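Local coordinates for 2,5-dihydroxypyridine 5,6-dioxygenase (Pseudomonas putida KT2440, PDB 7CUP), which catalyses the iron-dependent ring opening of 2,5-dihydroxypyridine by dioxygen to N-formylmaleamate, a step of aerobic nicotinate degradation, at residues L208-G213 against N221-R226; E225-E230 against T237-G242; R293-N298 against P322-D327. One frame throughout, in Å; residues are numbered along the deposited sequence.

Interactions 1 and 2 share E225 and R226 and meet in one three-stranded antiparallel sheet. Strand 207-210 lies next to strand 227-232, which in turn pairs with strand 235-240. Interaction 2 is regular hairpin pairing, with one apolar face and one polar face, and is the most exposed of the three. Interaction 1 is partly buried and irregular: a salt bridge and a single backbone hydrogen bond join two segments that meet mainly where they have left their strands. Interaction 3 is buried. It has no direct hydrogen bond between its segments; side chains pack and one water bridges the backbones. It touches interaction 1 through R324, whose NH1 is 3.0 Å from V212 O. Interactions 2 and 3 do not touch.

Interaction 1: L208-G213 against N221-R226; sequences LVLDVG and NYCRER
R226 lies alongside D211, pointing the same way, and forms a salt bridge; the carboxylate and guanidinium planes are 58° apart. Its CG lies anti to the carbonyl carbon (chi1 -65°), and the chain then runs extended to NE. CB starts near L210 O. R226 CG passes 3.6 Å from D211 OD1. R226 CD passes V209 CG1 at 4.0 Å, where the two side chains cross obliquely. R226 NE then gives its hydrogen to D211 OD1 at 3.0 Å, in an almost straight bond (175°). The oxygen lies in the guanidinium plane, but NE comes to it from above the carboxylate plane. V212 N makes a bent bond to D211 OD1 at 2.7 Å from the opposite face, so two donors grip this oxygen. At the tip, NH2 donates to a water that in turn donates to D211 OD2.

The segments meet at the base of a short hairpin, strands 215-216 and 221-222, and the second of these strands opens segment 221-226. The hairpin leads from strand 207-210 back to strand 227-232 of the three-stranded sheet. Close to it, G213 N donates to C223 O at 2.8 Å. The phi of G213 is positive, and a CB there would jam against the preceding carbonyl oxygen. G213 O lies near Y222 CD1, in the ring plane; its hydrogen bond comes from W276 NE1. The Y222 hydroxyl bonds to W276 O. C223 SG rests 4.1 Å from L210 CD2.

Interaction 2: E225-E230 against T237-G242; sequences ERITLE and TGIHGG
T228 and H240 face each other as a hydrogen-bonded antiparallel pair. T228 N donates to H240 O at 2.8 Å, and H240 N returns a bond to T228 O at 2.9 Å; both donors lie in the carbonyl planes. E230 N bonds to G238 O at 3.0 Å. E230 O accepts from two backbone donors, T237 N at 2.7 Å and G238 N at 3.2 Å.

Apolar side chains meet on the face of L229 and I239, with I227 beside them. I239 lies alongside both I227 and L229. I239 CG2 meets I227 CG2 at 3.8 Å, and I239 CG1 meets L229 CD2 at 3.7 Å. L248 and M252 of helix 243-253 also pack on I239.

Polar side chains take the other face. The E230 chain bends at chi2 (148°) and brings its carboxylate to the edge of the H240 ring, where E230 OE1 is 3.1 Å from H240 CE1. The two planes are 47° apart.

Two waters add bridges. One accepts from G242 N and donates to R226 O. The other donates to H240 O and lies beside T228 OG1.

This is the beta hairpin of strands 227-232 and 235-240, which with strand 207-210 forms a three-stranded antiparallel sheet, and the double grip on E230 O by T237 and G238 marks a classic beta bulge.

Interaction 3: R293-N298 against P322-D327; sequences RAFYGN and PLRNCD
F295 CE2 rests 3.9 Å from P322 CB, and the two side chains cross at about a right angle. The contact joins a type II beta turn, F295 to N298, to the end of strand 319-323. The turn leads from helix 290-294 into strand 299-303, the antiparallel neighbour of strand 319-323 in a five-stranded sheet. H265, S302 and D320, ligands of the bound iron, lie on strands of this sheet.

In the first shell, the far end of the F295 ring meets the aliphatic part of R324, with F295 CZ 4.0 Å from R324 CG. N298 ND2 comes within 3.8 Å of P322 CB. N298 CA makes a CH...O contact with L323 O at 3.4 Å.

Next come the groups that hold these side chains. N298 has CG between its backbone N and carbonyl carbon (chi1 77°), and this turns the amide back toward the helix. N298 ND2 donates to R293 O at 2.8 Å in a nearly straight bond, from above the carbonyl plane. N298 CB lies against one face of the F295 ring, offset toward its rim. An alanine at N298 would keep this CB but is likely to leave R293 O without its amide donor and to open a gap beside P322 CB. The turn is closed by N298 N bonding to F295 O.

Further out, R293 NE forms a salt bridge with D320 OD2, so R293 is a second-shell residue of the iron site. The R324 guanidinium pairs with D214 and with E246 of the second subunit. One water stitches the backbones together: it donates to G297 O and L323 O, and accepts from C326 N at 2.9 Å.

Interaction 1: L208-G213 against N221-R226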
loop_
_atom_site.group_PDB
_atom_site.type_symbol
_atom_site.label_atom_id
_atom_site.label_comp_id
_atom_site.label_asym_id
_atom_site.label_seq_id
_atom_site.Cartn_x
_atom_site.Cartn_y
_atom_site.Cartn_z
ATOM N N LEU A 208 -10.467 -12.897 47.473
ATOM C CA LEU A 208 -10.168 -13.526 46.165
ATOM C C LEU A 208 -8.654 -13.670 46.050
ATOM O O LEU A 208 -7.958 -12.657 46.153
ATOM C CB LEU A 208 -10.770 -12.680 45.040
ATOM C CG LEU A 208 -12.296 -12.706 44.975
ATOM C CD1 LEU A 208 -12.822 -11.548 44.136
ATOM C CD2 LEU A 208 -12.827 -14.054 44.470
ATOM N N VAL A 209 -8.183 -14.911 45.901
ATOM C CA VAL A 209 -6.734 -15.213 45.732
ATOM C C VAL A 209 -6.475 -15.468 44.243
ATOM O O VAL A 209 -7.022 -16.437 43.665
ATOM C CB VAL A 209 -6.279 -16.397 46.611
ATOM C CG1 VAL A 209 -4.857 -16.848 46.273
ATOM C CG2 VAL A 209 -6.422 -16.053 48.095
ATOM N N LEU A 210 -5.658 -14.624 43.642
ATOM C CA LEU A 210 -5.071 -14.961 42.326
ATOM C C LEU A 210 -3.992 -15.989 42.636
ATOM O O LEU A 210 -3.023 -15.638 43.294
ATOM C CB LEU A 210 -4.503 -13.709 41.657
ATOM C CG LEU A 210 -5.520 -12.776 41.010
ATOM C CD1 LEU A 210 -6.476 -12.201 42.041
ATOM C CD2 LEU A 210 -4.801 -11.649 40.292
ATOM N N ASP A 211 -4.210 -17.240 42.268
ATOM C CA ASP A 211 -3.205 -18.303 42.484
ATOM C C ASP A 211 -2.127 -18.182 41.414
ATOM O O ASP A 211 -2.329 -17.441 40.428
ATOM C CB ASP A 211 -3.836 -19.684 42.460
ATOM C CG ASP A 211 -2.962 -20.744 43.098
ATOM O OD1 ASP A 211 -1.908 -20.376 43.643
ATOM O OD2 ASP A 211 -3.356 -21.906 43.069
ATOM N N VAL A 212 -1.006 -18.872 41.628
ATOM C CA VAL A 212 0.016 -19.111 40.572
ATOM C C VAL A 212 -0.782 -19.620 39.368
ATOM O O VAL A 212 -1.656 -20.482 39.565
ATOM C CB VAL A 212 1.117 -20.102 41.030
ATOM C CG1 VAL A 212 2.072 -20.461 39.896
ATOM C CG2 VAL A 212 1.913 -19.574 42.220
ATOM N N GLY A 213 -0.575 -19.021 38.194
ATOM C CA GLY A 213 -1.268 -19.429 36.958
ATOM C C GLY A 213 -2.513 -18.606 36.675
ATOM O O GLY A 213 -3.008 -18.675 35.536
ATOM N N ASN A 221 -0.484 -11.539 32.001
ATOM C CA ASN A 221 0.569 -12.332 32.685
ATOM C C ASN A 221 -0.125 -13.459 33.410
ATOM O O ASN A 221 -1.227 -13.235 33.891
ATOM C CB ASN A 221 1.357 -11.523 33.719
ATOM C CG ASN A 221 2.231 -10.468 33.076
ATOM O OD1 ASN A 221 2.439 -9.373 33.627
ATOM N ND2 ASN A 221 2.753 -10.807 31.907
ATOM N N TYR A 222 0.493 -14.621 33.436
ATOM C CA TYR A 222 0.189 -15.680 34.424
ATOM C C TYR A 222 0.921 -15.315 35.719
ATOM O O TYR A 222 2.144 -15.143 35.672
ATOM C CB TYR A 222 0.627 -17.040 33.891
ATOM C CG TYR A 222 -0.069 -17.474 32.631
ATOM C CD1 TYR A 222 -1.295 -18.108 32.675
ATOM C CD2 TYR A 222 0.532 -17.336 31.393
ATOM C CE1 TYR A 222 -1.904 -18.598 31.528
ATOM C CE2 TYR A 222 -0.072 -17.796 30.234
ATOM C CZ TYR A 222 -1.306 -18.420 30.292
ATOM O OH TYR A 222 -1.908 -18.855 29.135
ATOM N N CYS A 223 0.206 -15.182 36.831
ATOM C CA CYS A 223 0.827 -14.904 38.157
ATOM C C CYS A 223 1.855 -15.999 38.469
ATOM O O CYS A 223 1.527 -17.180 38.308
ATOM C CB CYS A 223 -0.228 -14.840 39.252
ATOM S SG CYS A 223 -1.300 -13.400 39.055
ATOM N N ARG A 224 3.052 -15.629 38.895
ATOM C CA ARG A 224 4.078 -16.617 39.317
ATOM C C ARG A 224 4.111 -16.686 40.848
ATOM O O ARG A 224 4.694 -17.628 41.366
ATOM C CB ARG A 224 5.412 -16.275 38.639
ATOM C CG ARG A 224 5.374 -16.401 37.121
ATOM C CD ARG A 224 4.855 -17.762 36.689
ATOM N NE ARG A 224 5.681 -18.874 37.205
ATOM C CZ ARG A 224 6.616 -19.522 36.508
ATOM N NH1 ARG A 224 6.862 -19.203 35.248
ATOM N NH2 ARG A 224 7.283 -20.522 37.058
ATOM N N GLU A 225 3.448 -15.771 41.537
ATOM C CA GLU A 225 3.150 -15.896 42.987
ATOM C C GLU A 225 1.736 -15.373 43.216
ATOM O O GLU A 225 1.243 -14.576 42.409
ATOM C CB GLU A 225 4.117 -15.123 43.895
ATOM C CG GLU A 225 5.372 -14.600 43.219
ATOM C CD GLU A 225 6.129 -13.554 44.034
ATOM O OE1 GLU A 225 6.589 -12.524 43.431
ATOM O OE2 GLU A 225 6.261 -13.773 45.277
ATOM N N ARG A 226 1.134 -15.778 44.321
ATOM C CA ARG A 226 -0.254 -15.435 44.699
ATOM C C ARG A 226 -0.409 -13.927 44.903
ATOM O O ARG A 226 0.526 -13.256 45.354
ATOM C CB ARG A 226 -0.625 -16.205 45.965
ATOM C CG ARG A 226 -0.667 -17.701 45.741
ATOM C CD ARG A 226 -1.237 -18.429 46.932
ATOM N NE ARG A 226 -1.538 -19.791 46.543
ATOM C CZ ARG A 226 -1.738 -20.796 47.388
ATOM N NH1 ARG A 226 -1.650 -20.585 48.692
ATOM N NH2 ARG A 226 -2.023 -22.003 46.921
HETATM O O HOH W 1 -2.828 -23.735 44.856
#

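Interaction 2: E225-E230 against T237-G242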
loop_
_atom_site.group_PDB
_atom_site.type_symbol
_atom_site.label_atom_id
_atom_site.label_comp_id
_atom_site.label_asym_id
_atom_site.label_seq_id
_atom_site.Cartn_x
_atom_site.Cartn_y
_atom_site.Cartn_z
ATOM N N GLU A 225 3.448 -15.771 41.537
ATOM C CA GLU A 225 3.150 -15.896 42.987
ATOM C C GLU A 225 1.736 -15.373 43.216
ATOM O O GLU A 225 1.243 -14.576 42.409
ATOM C CB GLU A 225 4.117 -15.123 43.895
ATOM C CG GLU A 225 5.372 -14.600 43.219
ATOM C CD GLU A 225 6.129 -13.554 44.034
ATOM O OE1 GLU A 225 6.589 -12.524 43.431
ATOM O OE2 GLU A 225 6.261 -13.773 45.277
ATOM N N ARG A 226 1.134 -15.778 44.321
ATOM C CA ARG A 226 -0.254 -15.435 44.699
ATOM C C ARG A 226 -0.409 -13.927 44.903
ATOM O O ARG A 226 0.526 -13.256 45.354
ATOM C CB ARG A 226 -0.625 -16.205 45.965
ATOM C CG ARG A 226 -0.667 -17.701 45.741
ATOM C CD ARG A 226 -1.237 -18.429 46.932
ATOM N NE ARG A 226 -1.538 -19.791 46.543
ATOM C CZ ARG A 226 -1.738 -20.796 47.388
ATOM N NH1 ARG A 226 -1.650 -20.585 48.692
ATOM N NH2 ARG A 226 -2.023 -22.003 46.921
ATOM N N ILE A 227 -1.572 -13.411 44.542
ATOM C CA ILE A 227 -2.043 -12.085 45.011
ATOM C C ILE A 227 -3.296 -12.357 45.821
ATOM O O ILE A 227 -4.153 -13.084 45.299
ATOM C CB ILE A 227 -2.299 -11.121 43.846
ATOM C CG1 ILE A 227 -1.053 -10.971 42.969
ATOM C CG2 ILE A 227 -2.796 -9.785 44.359
ATOM C CD1 ILE A 227 -1.317 -10.215 41.695
ATOM N N THR A 228 -3.326 -11.873 47.065
ATOM C CA THR A 228 -4.525 -11.898 47.937
ATOM C C THR A 228 -5.220 -10.533 47.874
ATOM O O THR A 228 -4.558 -9.510 48.160
ATOM C CB THR A 228 -4.145 -12.243 49.382
ATOM O OG1 THR A 228 -3.397 -13.454 49.368
ATOM C CG2 THR A 228 -5.364 -12.433 50.258
ATOM N N LEU A 229 -6.499 -10.524 47.501
ATOM C CA LEU A 229 -7.374 -9.324 47.531
ATOM C C LEU A 229 -8.390 -9.482 48.669
ATOM O O LEU A 229 -9.158 -10.472 48.679
ATOM C CB LEU A 229 -8.093 -9.165 46.190
ATOM C CG LEU A 229 -7.193 -9.247 44.963
ATOM C CD1 LEU A 229 -8.026 -9.316 43.701
ATOM C CD2 LEU A 229 -6.269 -8.056 44.927
ATOM N N GLU A 230 -8.358 -8.542 49.606
ATOM C CA GLU A 230 -9.356 -8.430 50.703
ATOM C C GLU A 230 -10.394 -7.415 50.230
ATOM O O GLU A 230 -9.997 -6.285 49.824
ATOM C CB GLU A 230 -8.670 -8.065 52.025
ATOM C CG GLU A 230 -7.832 -9.204 52.587
ATOM C CD GLU A 230 -6.597 -8.788 53.378
ATOM O OE1 GLU A 230 -6.477 -7.587 53.734
ATOM O OE2 GLU A 230 -5.739 -9.670 53.637
ATOM N N THR A 237 -9.858 -3.607 49.609
ATOM C CA THR A 237 -9.243 -2.773 50.677
ATOM C C THR A 237 -7.814 -3.235 50.941
ATOM O O THR A 237 -7.048 -2.456 51.548
ATOM C CB THR A 237 -10.101 -2.805 51.942
ATOM O OG1 THR A 237 -10.190 -4.191 52.282
ATOM C CG2 THR A 237 -11.456 -2.170 51.709
ATOM N N GLY A 238 -7.441 -4.416 50.462
ATOM C CA GLY A 238 -6.071 -4.917 50.621
ATOM C C GLY A 238 -5.619 -5.645 49.375
ATOM O O GLY A 238 -6.398 -6.449 48.888
ATOM N N ILE A 239 -4.373 -5.422 48.964
ATOM C CA ILE A 239 -3.681 -6.198 47.895
ATOM C C ILE A 239 -2.304 -6.643 48.416
ATOM O O ILE A 239 -1.418 -5.765 48.627
ATOM C CB ILE A 239 -3.584 -5.357 46.612
ATOM C CG1 ILE A 239 -4.961 -4.847 46.176
ATOM C CG2 ILE A 239 -2.875 -6.153 45.524
ATOM C CD1 ILE A 239 -4.936 -3.913 44.967
ATOM N N HIS A 240 -2.116 -7.954 48.583
ATOM C CA HIS A 240 -0.934 -8.556 49.248
ATOM C C HIS A 240 -0.291 -9.662 48.409
ATOM O O HIS A 240 -1.003 -10.560 47.938
ATOM C CB HIS A 240 -1.346 -9.111 50.615
ATOM C CG HIS A 240 -2.063 -8.084 51.403
ATOM N ND1 HIS A 240 -3.399 -8.222 51.766
ATOM C CD2 HIS A 240 -1.652 -6.868 51.807
ATOM C CE1 HIS A 240 -3.766 -7.137 52.408
ATOM N NE2 HIS A 240 -2.707 -6.286 52.449
ATOM N N GLY A 241 1.035 -9.625 48.349
ATOM C CA GLY A 241 1.905 -10.666 47.781
ATOM C C GLY A 241 3.324 -10.143 47.729
ATOM O O GLY A 241 3.659 -9.299 48.570
ATOM N N GLY A 242 4.098 -10.572 46.736
ATOM C CA GLY A 242 5.450 -10.056 46.464
ATOM C C GLY A 242 5.426 -9.111 45.280
ATOM O O GLY A 242 4.987 -7.961 45.442
HETATM O O HOH W 2 2.476 -11.340 44.430
HETATM O O HOH W 3 -1.057 -13.141 48.486
#

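Interaction 3: R293-N298 against P322-D327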
loop_
_atom_site.group_PDB
_atom_site.type_symbol
_atom_site.label_atom_id
_atom_site.label_comp_id
_atom_site.label_asym_id
_atom_site.label_seq_id
_atom_site.Cartn_x
_atom_site.Cartn_y
_atom_site.Cartn_z
ATOM N N ARG A 293 -10.941 -14.685 29.268
ATOM C CA ARG A 293 -12.254 -14.295 29.846
ATOM C C ARG A 293 -13.224 -15.482 29.797
ATOM O O ARG A 293 -14.094 -15.561 30.686
ATOM C CB ARG A 293 -12.859 -13.078 29.143
ATOM C CG ARG A 293 -12.054 -11.797 29.292
ATOM C CD ARG A 293 -12.724 -10.627 28.637
ATOM N NE ARG A 293 -11.975 -9.427 28.966
ATOM C CZ ARG A 293 -10.842 -9.042 28.385
ATOM N NH1 ARG A 293 -10.316 -9.770 27.405
ATOM N NH2 ARG A 293 -10.241 -7.921 28.779
ATOM N N ALA A 294 -13.178 -16.304 28.751
ATOM C CA ALA A 294 -14.304 -17.193 28.385
ATOM C C ALA A 294 -14.057 -18.656 28.772
ATOM O O ALA A 294 -15.031 -19.405 28.700
ATOM C CB ALA A 294 -14.666 -17.082 26.918
ATOM N N PHE A 295 -12.854 -19.086 29.123
ATOM C CA PHE A 295 -12.563 -20.539 29.185
ATOM C C PHE A 295 -13.545 -21.220 30.163
ATOM O O PHE A 295 -13.882 -20.673 31.238
ATOM C CB PHE A 295 -11.088 -20.809 29.456
ATOM C CG PHE A 295 -10.529 -20.453 30.821
ATOM C CD1 PHE A 295 -10.501 -21.390 31.841
ATOM C CD2 PHE A 295 -9.886 -19.237 31.046
ATOM C CE1 PHE A 295 -9.897 -21.102 33.056
ATOM C CE2 PHE A 295 -9.296 -18.949 32.269
ATOM C CZ PHE A 295 -9.314 -19.875 33.281
ATOM N N TYR A 296 -14.011 -22.398 29.769
ATOM C CA TYR A 296 -15.013 -23.224 30.484
ATOM C C TYR A 296 -14.629 -23.369 31.967
ATOM O O TYR A 296 -13.542 -23.886 32.270
ATOM C CB TYR A 296 -15.078 -24.575 29.772
ATOM C CG TYR A 296 -16.234 -25.480 30.129
ATOM C CD1 TYR A 296 -17.494 -25.271 29.589
ATOM C CD2 TYR A 296 -16.052 -26.605 30.916
ATOM C CE1 TYR A 296 -18.554 -26.130 29.851
ATOM C CE2 TYR A 296 -17.098 -27.481 31.177
ATOM C CZ TYR A 296 -18.354 -27.237 30.653
ATOM O OH TYR A 296 -19.401 -28.068 30.910
ATOM N N GLY A 297 -15.474 -22.906 32.884
ATOM C CA GLY A 297 -15.295 -23.173 34.328
ATOM C C GLY A 297 -14.438 -22.143 35.049
ATOM O O GLY A 297 -14.187 -22.319 36.240
ATOM N N ASN A 298 -14.032 -21.057 34.398
ATOM C CA ASN A 298 -13.313 -19.972 35.102
ATOM C C ASN A 298 -14.330 -19.257 36.007
ATOM O O ASN A 298 -15.546 -19.385 35.793
ATOM C CB ASN A 298 -12.537 -19.061 34.117
ATOM C CG ASN A 298 -13.370 -18.050 33.341
ATOM O OD1 ASN A 298 -14.534 -17.799 33.654
ATOM N ND2 ASN A 298 -12.774 -17.430 32.327
ATOM N N PRO A 322 -9.693 -13.673 35.545
ATOM C CA PRO A 322 -10.201 -15.039 35.647
ATOM C C PRO A 322 -9.386 -15.909 36.615
ATOM O O PRO A 322 -8.182 -15.856 36.599
ATOM C CB PRO A 322 -10.059 -15.608 34.229
ATOM C CG PRO A 322 -8.986 -14.748 33.562
ATOM C CD PRO A 322 -8.782 -13.510 34.401
ATOM N N LEU A 323 -10.077 -16.719 37.415
ATOM C CA LEU A 323 -9.449 -17.671 38.364
ATOM C C LEU A 323 -9.809 -19.089 37.946
ATOM O O LEU A 323 -10.971 -19.314 37.523
ATOM C CB LEU A 323 -9.946 -17.367 39.777
ATOM C CG LEU A 323 -9.813 -15.924 40.210
ATOM C CD1 LEU A 323 -10.447 -15.746 41.573
ATOM C CD2 LEU A 323 -8.349 -15.493 40.223
ATOM N N ARG A 324 -8.841 -19.999 38.057
ATOM C CA ARG A 324 -9.002 -21.449 37.812
ATOM C C ARG A 324 -9.373 -22.173 39.109
ATOM O O ARG A 324 -9.112 -21.619 40.186
ATOM C CB ARG A 324 -7.664 -22.083 37.433
ATOM C CG ARG A 324 -7.345 -22.026 35.960
ATOM C CD ARG A 324 -5.883 -21.716 35.808
ATOM N NE ARG A 324 -4.922 -22.667 36.359
ATOM C CZ ARG A 324 -4.108 -22.448 37.401
ATOM N NH1 ARG A 324 -4.150 -21.334 38.146
ATOM N NH2 ARG A 324 -3.246 -23.394 37.696
ATOM N N ASN A 325 -9.875 -23.405 38.982
ATOM C CA ASN A 325 -9.942 -24.410 40.082
ATOM C C ASN A 325 -10.942 -23.985 41.148
ATOM O O ASN A 325 -10.854 -24.521 42.254
ATOM C CB ASN A 325 -8.598 -24.596 40.789
ATOM C CG ASN A 325 -7.509 -24.985 39.821
ATOM O OD1 ASN A 325 -7.803 -25.646 38.838
ATOM N ND2 ASN A 325 -6.274 -24.559 40.079
ATOM N N CYS A 326 -11.882 -23.100 40.805
ATOM C CA CYS A 326 -12.777 -22.441 41.778
ATOM C C CYS A 326 -14.042 -23.282 41.908
ATOM O O CYS A 326 -14.416 -23.974 40.932
ATOM C CB CYS A 326 -13.134 -21.008 41.394
ATOM S SG CYS A 326 -11.853 -19.787 41.789
ATOM N N ASP A 327 -14.622 -23.258 43.104
ATOM C CA ASP A 327 -16.004 -23.709 43.361
ATOM C C ASP A 327 -16.867 -22.453 43.331
ATOM O O ASP A 327 -16.529 -21.479 44.029
ATOM C CB ASP A 327 -16.095 -24.476 44.685
ATOM C CG ASP A 327 -15.237 -25.727 44.778
ATOM O OD1 ASP A 327 -14.895 -26.318 43.737
ATOM O OD2 ASP A 327 -14.917 -26.098 45.907
HETATM O O HOH W 4 -12.546 -21.536 38.404
#